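Local coordinates for outer surface protein (PDB 1X7F) that is of unknown function but is probably a 6-phospho-N-acetylmuramidase that cleaves a 6-phosphorylated N-acetylmuramic acid disaccharide in cell-wall recycling, at residues 284-287 / 288-292; 304-307 / 308-311. One frame throughout, in Å; residues are numbered along the deposited sequence. Where two conformers were deposited one is given.

Contact 1 of 2, residues 284-287 / 288-292; sequences EKRA and TLQEL
Thr288 returns to Glu284 O twice, through its amide and through its hydroxyl. The hydroxyl donates over 2.8 Å from OG1 to Glu284 O. The amide bond, Thr288 N to Glu284 O, is 3.1 Å long. The two donors approach from opposite faces of the carbonyl plane, each tilted by nearly 30°, so both fit on one oxygen. OG1 can reach back because chi1 of -61° sets it beside its own backbone N, opposite the carbonyl carbon. Leu289 N and Gln290 N follow with bonds of 2.9 Å to Lys285 O and Arg286 O respectively. This is the i to i+4 ladder of an alpha-helix, here the last turns of helix 282-289 in the C-terminal domain. On the outer side Arg286 and Gln290 run side by side in the same direction. Arg286 CG lies 3.5 Å from Gln290 NE2, and the guanidinium and amide planes are 43° apart. The pair meets through the aliphatic part of the arginine, with no polar bond between the two ends. Glu291 CG, set beside its backbone N by chi1, lies 3.1 Å from Ala287 O. Glu291 OE2 bonds to Tyr313 of helix 309-313. At the other end Glu284 forms a salt bridge with Arg321. Phe276 and Val361 of the mixed sheet pack on Thr288.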
ATOM      1  N   GLU A 284      14.332   7.035 -26.466  1.00 33.34           N
ATOM      2  CA  GLU A 284      14.504   6.060 -25.388  1.00 34.24           C
ATOM      3  C   GLU A 284      13.648   6.433 -24.178  1.00 33.22           C
ATOM      4  O   GLU A 284      13.029   5.565 -23.576  1.00 33.51           O
ATOM      5  CB  GLU A 284      15.987   5.925 -24.987  1.00 33.03           C
ATOM      6  CG  GLU A 284      16.810   5.123 -25.975  1.00 35.44           C
ATOM      7  CD  GLU A 284      18.318   5.294 -25.812  1.00 36.32           C
ATOM      8  OE1 GLU A 284      18.772   6.068 -24.933  1.00 39.09           O
ATOM      9  OE2 GLU A 284      19.058   4.644 -26.582  1.00 38.99           O
ATOM     10  N   LYS A 285      13.607   7.723 -23.845  1.00 32.77           N
ATOM     11  CA  LYS A 285      12.767   8.217 -22.758  1.00 33.57           C
ATOM     12  C   LYS A 285      11.268   8.077 -23.056  1.00 33.20           C
ATOM     13  O   LYS A 285      10.506   7.769 -22.164  1.00 32.59           O
ATOM     14  CB  LYS A 285      13.094   9.678 -22.444  1.00 34.22           C
ATOM     15  CG  LYS A 285      14.485   9.904 -21.869  1.00 36.65           C
ATOM     16  CD  LYS A 285      14.562  11.333 -21.342  1.00 39.90           C
ATOM     17  CE  LYS A 285      15.974  11.721 -20.946  1.00 42.71           C
ATOM     18  NZ  LYS A 285      15.966  13.017 -20.202  1.00 42.33           N
ATOM     19  N   ARG A 286      10.860   8.304 -24.308  1.00 33.11           N
ATOM     20  CA  ARG A 286       9.456   8.129 -24.713  1.00 34.28           C
ATOM     21  C   ARG A 286       9.039   6.658 -24.632  1.00 33.64           C
ATOM     22  O   ARG A 286       7.966   6.347 -24.109  1.00 33.81           O
ATOM     23  CB  ARG A 286       9.213   8.677 -26.131  1.00 33.31           C
ATOM     24  CG  ARG A 286       7.741   8.747 -26.536  1.00 37.43           C
ATOM     25  CD  ARG A 286       7.455   9.175 -28.000  1.00 36.90           C
ATOM     26  NE  ARG A 286       8.535   9.998 -28.514  1.00 41.31           N
ATOM     27  CZ  ARG A 286       9.257   9.725 -29.592  1.00 40.95           C
ATOM     28  NH1 ARG A 286       8.989   8.667 -30.354  1.00 38.90           N
ATOM     29  NH2 ARG A 286      10.233  10.552 -29.926  1.00 41.66           N
ATOM     30  N   ALA A 287       9.891   5.765 -25.142  1.00 32.48           N
ATOM     31  CA  ALA A 287       9.671   4.315 -25.033  1.00 33.24           C
ATOM     32  C   ALA A 287       9.490   3.903 -23.575  1.00 32.88           C
ATOM     33  O   ALA A 287       8.685   3.050 -23.262  1.00 34.33           O
ATOM     34  CB  ALA A 287      10.841   3.539 -25.650  1.00 31.84           C
ATOM     35  N   THR A 288      10.255   4.519 -22.689  1.00 33.17           N
ATOM     36  CA  THR A 288      10.202   4.206 -21.264  1.00 33.15           C
ATOM     37  C   THR A 288       8.935   4.742 -20.589  1.00 33.02           C
ATOM     38  O   THR A 288       8.251   3.998 -19.882  1.00 32.86           O
ATOM     39  CB  THR A 288      11.467   4.775 -20.577  1.00 33.74           C
ATOM     40  OG1 THR A 288      12.633   4.154 -21.153  1.00 32.47           O
ATOM     41  CG2 THR A 288      11.497   4.399 -19.076  1.00 31.28           C
ATOM     42  N   LEU A 289       8.632   6.021 -20.827  1.00 32.53           N
ATOM     43  CA  LEU A 289       7.636   6.766 -20.039  1.00 33.54           C
ATOM     44  C   LEU A 289       6.231   6.791 -20.620  1.00 34.75           C
ATOM     45  O   LEU A 289       5.255   6.901 -19.879  1.00 34.90           O
ATOM     46  CB  LEU A 289       8.078   8.217 -19.838  1.00 31.87           C
ATOM     47  CG  LEU A 289       9.371   8.546 -19.107  1.00 30.01           C
ATOM     48  CD1 LEU A 289       9.610  10.062 -19.165  1.00 31.25           C
ATOM     49  CD2 LEU A 289       9.319   8.056 -17.678  1.00 27.46           C
ATOM     50  N   GLN A 290       6.136   6.713 -21.941  1.00 36.62           N
ATOM     51  CA  GLN A 290       4.868   6.926 -22.626  1.00 39.40           C
ATOM     52  C   GLN A 290       4.107   5.621 -22.810  1.00 39.87           C
ATOM     53  O   GLN A 290       2.950   5.621 -23.197  1.00 41.99           O
ATOM     54  CB  GLN A 290       5.090   7.632 -23.979  1.00 37.95           C
ATOM     55  CG  GLN A 290       3.884   8.379 -24.456  1.00 43.53           C
ATOM     56  CD  GLN A 290       4.140   9.205 -25.704  1.00 47.58           C
ATOM     57  OE1 GLN A 290       3.751   8.803 -26.803  1.00 47.08           O
ATOM     58  NE2 GLN A 290       4.798  10.357 -25.539  1.00 47.32           N
ATOM     59  N   GLU A 291       4.762   4.511 -22.520  1.00 41.21           N
ATOM     60  CA  GLU A 291       4.185   3.201 -22.765  1.00 42.10           C
ATOM     61  C   GLU A 291       3.659   2.562 -21.497  1.00 41.72           C
ATOM     62  O   GLU A 291       4.296   2.631 -20.446  1.00 43.03           O
ATOM     63  CB  GLU A 291       5.235   2.256 -23.389  1.00 42.42           C
ATOM     64  CG  GLU A 291       5.934   2.798 -24.632  1.00 44.69           C
ATOM     65  CD  GLU A 291       4.973   3.086 -25.769  1.00 48.75           C
ATOM     66  OE1 GLU A 291       4.068   2.249 -25.991  1.00 51.33           O
ATOM     67  OE2 GLU A 291       5.116   4.147 -26.431  1.00 48.91           O
ATOM     68  N   LEU A 292       2.499   1.932 -21.616  1.00 41.16           N
ATOM     69  CA  LEU A 292       2.053   0.949 -20.652  1.00 40.25           C
ATOM     70  C   LEU A 292       2.749  -0.368 -20.999  1.00 39.83           C
ATOM     71  O   LEU A 292       2.416  -1.023 -21.996  1.00 40.12           O
ATOM     72  CB  LEU A 292       0.527   0.815 -20.701  1.00 40.69           C
ATOM     73  CG  LEU A 292      -0.167  -0.235 -19.825  1.00 42.32           C
ATOM     74  CD1 LEU A 292       0.363  -0.237 -18.381  1.00 40.53           C
ATOM     75  CD2 LEU A 292      -1.688  -0.028 -19.852  1.00 40.14           C
TER

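Contact 2 of 2, residues 304-307 / 308-311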
ATOM      1  N   VAL A 304      12.770  -8.433 -17.324  1.00 35.90           N
ATOM      2  CA  VAL A 304      11.398  -8.177 -17.732  1.00 35.05           C
ATOM      3  C   VAL A 304      11.486  -7.691 -19.168  1.00 35.30           C
ATOM      4  O   VAL A 304      12.168  -6.708 -19.439  1.00 35.97           O
ATOM      5  CB  VAL A 304      10.767  -7.079 -16.843  1.00 34.77           C
ATOM      6  CG1 VAL A 304       9.407  -6.615 -17.406  1.00 34.73           C
ATOM      7  CG2 VAL A 304      10.634  -7.558 -15.410  1.00 33.54           C
ATOM      8  N   ARG A 305      10.828  -8.390 -20.085  1.00 35.94           N
ATOM      9  CA  ARG A 305      10.823  -8.033 -21.503  1.00 35.83           C
ATOM     10  C   ARG A 305       9.509  -7.356 -21.876  1.00 36.99           C
ATOM     11  O   ARG A 305       8.436  -7.973 -21.803  1.00 36.25           O
ATOM     12  CB  ARG A 305      10.981  -9.266 -22.394  1.00 35.40           C
ATOM     13  CG  ARG A 305      12.209 -10.133 -22.109  1.00 34.81           C
ATOM     14  CD  ARG A 305      12.312 -11.347 -23.040  1.00 34.05           C
ATOM     15  NE  ARG A 305      12.496 -10.969 -24.447  1.00 26.69           N
ATOM     16  CZ  ARG A 305      12.188 -11.748 -25.477  1.00 30.63           C
ATOM     17  NH1 ARG A 305      11.688 -12.962 -25.266  1.00 32.47           N
ATOM     18  NH2 ARG A 305      12.380 -11.323 -26.729  1.00 29.87           N
ATOM     19  N   SER A 306       9.608  -6.101 -22.298  1.00 37.29           N
ATOM     20  CA  SER A 306       8.457  -5.358 -22.781  1.00 38.87           C
ATOM     21  C   SER A 306       8.478  -5.415 -24.314  1.00 39.50           C
ATOM     22  O   SER A 306       9.041  -4.543 -24.982  1.00 39.78           O
ATOM     23  CB  SER A 306       8.510  -3.918 -22.246  1.00 38.43           C
ATOM     24  OG  SER A 306       7.367  -3.178 -22.641  1.00 40.19           O
ATOM     25  N   THR A 307       7.866  -6.461 -24.865  1.00 40.85           N
ATOM     26  CA  THR A 307       8.049  -6.819 -26.279  1.00 41.87           C
ATOM     27  C   THR A 307       7.164  -6.079 -27.265  1.00 42.34           C
ATOM     28  O   THR A 307       7.547  -5.907 -28.418  1.00 42.54           O
ATOM     29  CB  THR A 307       7.909  -8.346 -26.500  1.00 42.33           C
ATOM     30  OG1 THR A 307       6.683  -8.806 -25.907  1.00 40.76           O
ATOM     31  CG2 THR A 307       9.042  -9.118 -25.772  1.00 39.02           C
ATOM     32  N   GLU A 308       5.988  -5.652 -26.815  1.00 43.75           N
ATOM     33  CA  GLU A 308       5.097  -4.828 -27.637  1.00 45.65           C
ATOM     34  C   GLU A 308       5.672  -3.445 -27.973  1.00 45.63           C
ATOM     35  O   GLU A 308       5.295  -2.843 -28.965  1.00 47.05           O
ATOM     36  CB  GLU A 308       3.721  -4.687 -26.977  1.00 46.18           C
ATOM     37  CG  GLU A 308       2.962  -5.996 -26.815  1.00 50.15           C
ATOM     38  CD  GLU A 308       2.493  -6.569 -28.146  1.00 57.10           C
ATOM     39  OE1 GLU A 308       1.497  -6.052 -28.718  1.00 57.79           O
ATOM     40  OE2 GLU A 308       3.125  -7.546 -28.621  1.00 59.51           O
ATOM     41  N   VAL A 309       6.593  -2.955 -27.152  1.00 46.18           N
ATOM     42  CA  VAL A 309       7.263  -1.668 -27.376  1.00 46.93           C
ATOM     43  C   VAL A 309       8.059  -1.616 -28.680  1.00 47.05           C
ATOM     44  O   VAL A 309       8.061  -0.589 -29.363  1.00 46.80           O
ATOM     45  CB  VAL A 309       8.183  -1.281 -26.160  1.00 47.36           C
ATOM     46  CG1 VAL A 309       9.383  -0.435 -26.574  1.00 46.81           C
ATOM     47  CG2 VAL A 309       7.375  -0.559 -25.108  1.00 48.01           C
ATOM     48  N   ARG A 310       8.712  -2.725 -29.037  0.50 47.11           N
ATOM     49  CA  ARG A 310       9.613  -2.758 -30.198  0.50 47.28           C
ATOM     50  C   ARG A 310       8.916  -2.776 -31.557  0.50 46.99           C
ATOM     51  O   ARG A 310       9.572  -2.685 -32.593  0.50 47.90           O
ATOM     52  CB  ARG A 310      10.632  -3.907 -30.091  0.50 47.61           C
ATOM     53  CG  ARG A 310      10.132  -5.272 -30.520  0.50 47.59           C
ATOM     54  CD  ARG A 310      11.061  -6.415 -30.142  0.50 46.56           C
ATOM     55  NE  ARG A 310      10.307  -7.647 -29.919  0.50 46.02           N
ATOM     56  CZ  ARG A 310      10.197  -8.638 -30.796  0.50 44.21           C
ATOM     57  NH1 ARG A 310      10.808  -8.574 -31.970  0.50 44.03           N
ATOM     58  NH2 ARG A 310       9.482  -9.709 -30.490  0.50 43.64           N
ATOM     59  N   LYS A 311       7.595  -2.903 -31.553  1.00 46.32           N
ATOM     60  CA  LYS A 311       6.797  -2.718 -32.759  1.00 45.39           C
ATOM     61  C   LYS A 311       6.649  -1.240 -33.122  1.00 44.05           C
ATOM     62  O   LYS A 311       6.677  -0.877 -34.299  1.00 43.54           O
ATOM     63  CB  LYS A 311       5.413  -3.337 -32.584  1.00 46.71           C
ATOM     64  CG  LYS A 311       5.357  -4.835 -32.841  1.00 50.23           C
ATOM     65  CD  LYS A 311       3.930  -5.277 -33.204  1.00 54.13           C
ATOM     66  CE  LYS A 311       3.028  -5.317 -31.971  1.00 55.03           C
ATOM     67  NZ  LYS A 311       3.663  -6.139 -30.901  1.00 54.53           N
TER
HETATM   68  O   HOH W   1       5.530 -10.025 -28.611  1.00 45.64           O
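Arg310 folds back over Thr307 O, the carbonyl that precedes the short helix 309-313. Its CB lies 4.0 Å from Thr307 O. CG comes closer, at 3.4 Å from the same oxygen, because chi1 of 82° places it between the backbone N and the carbonyl carbon. The chain then runs extended, with CD at 3.9 Å and NE at 3.6 Å from Thr307 O. The oxygen sits obliquely to the guanidinium group. NE also has a long, weak ion pair with Glu344; further out NH1 donates to Lys340 O. This path is that of one of two conformers, so the outer contacts are less certain. The backbone link is also weak, with Arg310 N 3.4 Å from Thr307 O. Here the edge strand 303-306 of the mixed sheet ends and the chain turns into a weakly bonded helix.

Val309 meets Ser306, the last residue of the strand. Its CG2 touches Ser306 OG, and its CB packs near Ser306 O. The serine hydroxyl bonds to His293. Thr307 turns its methyl CG2 to one face of the Arg305 guanidinium, 3.9 Å above the plane and offset toward the rim. Across the start of the helix, Lys311 NZ reaches back to Glu308 OE2 in a 2.7 Å salt bridge. The lysine arrives from above the carboxylate plane, 58° out of it. A water joins Thr307 OG1 to Glu308 OE2, the second bond being weak.

Arg305 and Arg310 both approach Glu344, Arg305 by a salt bridge, so its carboxylate probably balances their charge. The turn's own backbone bonds, from Arg310 N and Lys311 N, are weak; side-chain bonds and packing add to them.

In the fold
Contact 1 and contact 2 belong to the same C-terminal domain, with centres about 11 Å apart. Both are partly buried. Contact 1 is a helix end against the mixed sheet; contact 2 is a turn leaving its edge strand 303-306. The first is held by regular backbone bonds. In the second the backbone bonds of the turn are weak and more side chains are charged. They touch where Glu291 CG packs on Val309 CG2 at 3.7 Å, and Tyr313 also ties helix 309-313 to contact 1. His293 bonds to both, at Thr288 O and Ser306 OG. Contact 1 buries Glu284, Ala287 and Thr288 and exposes Gln290; contact 2 buries Ser306, Thr307 and Val309 and exposes the Glu308-Lys311 pair.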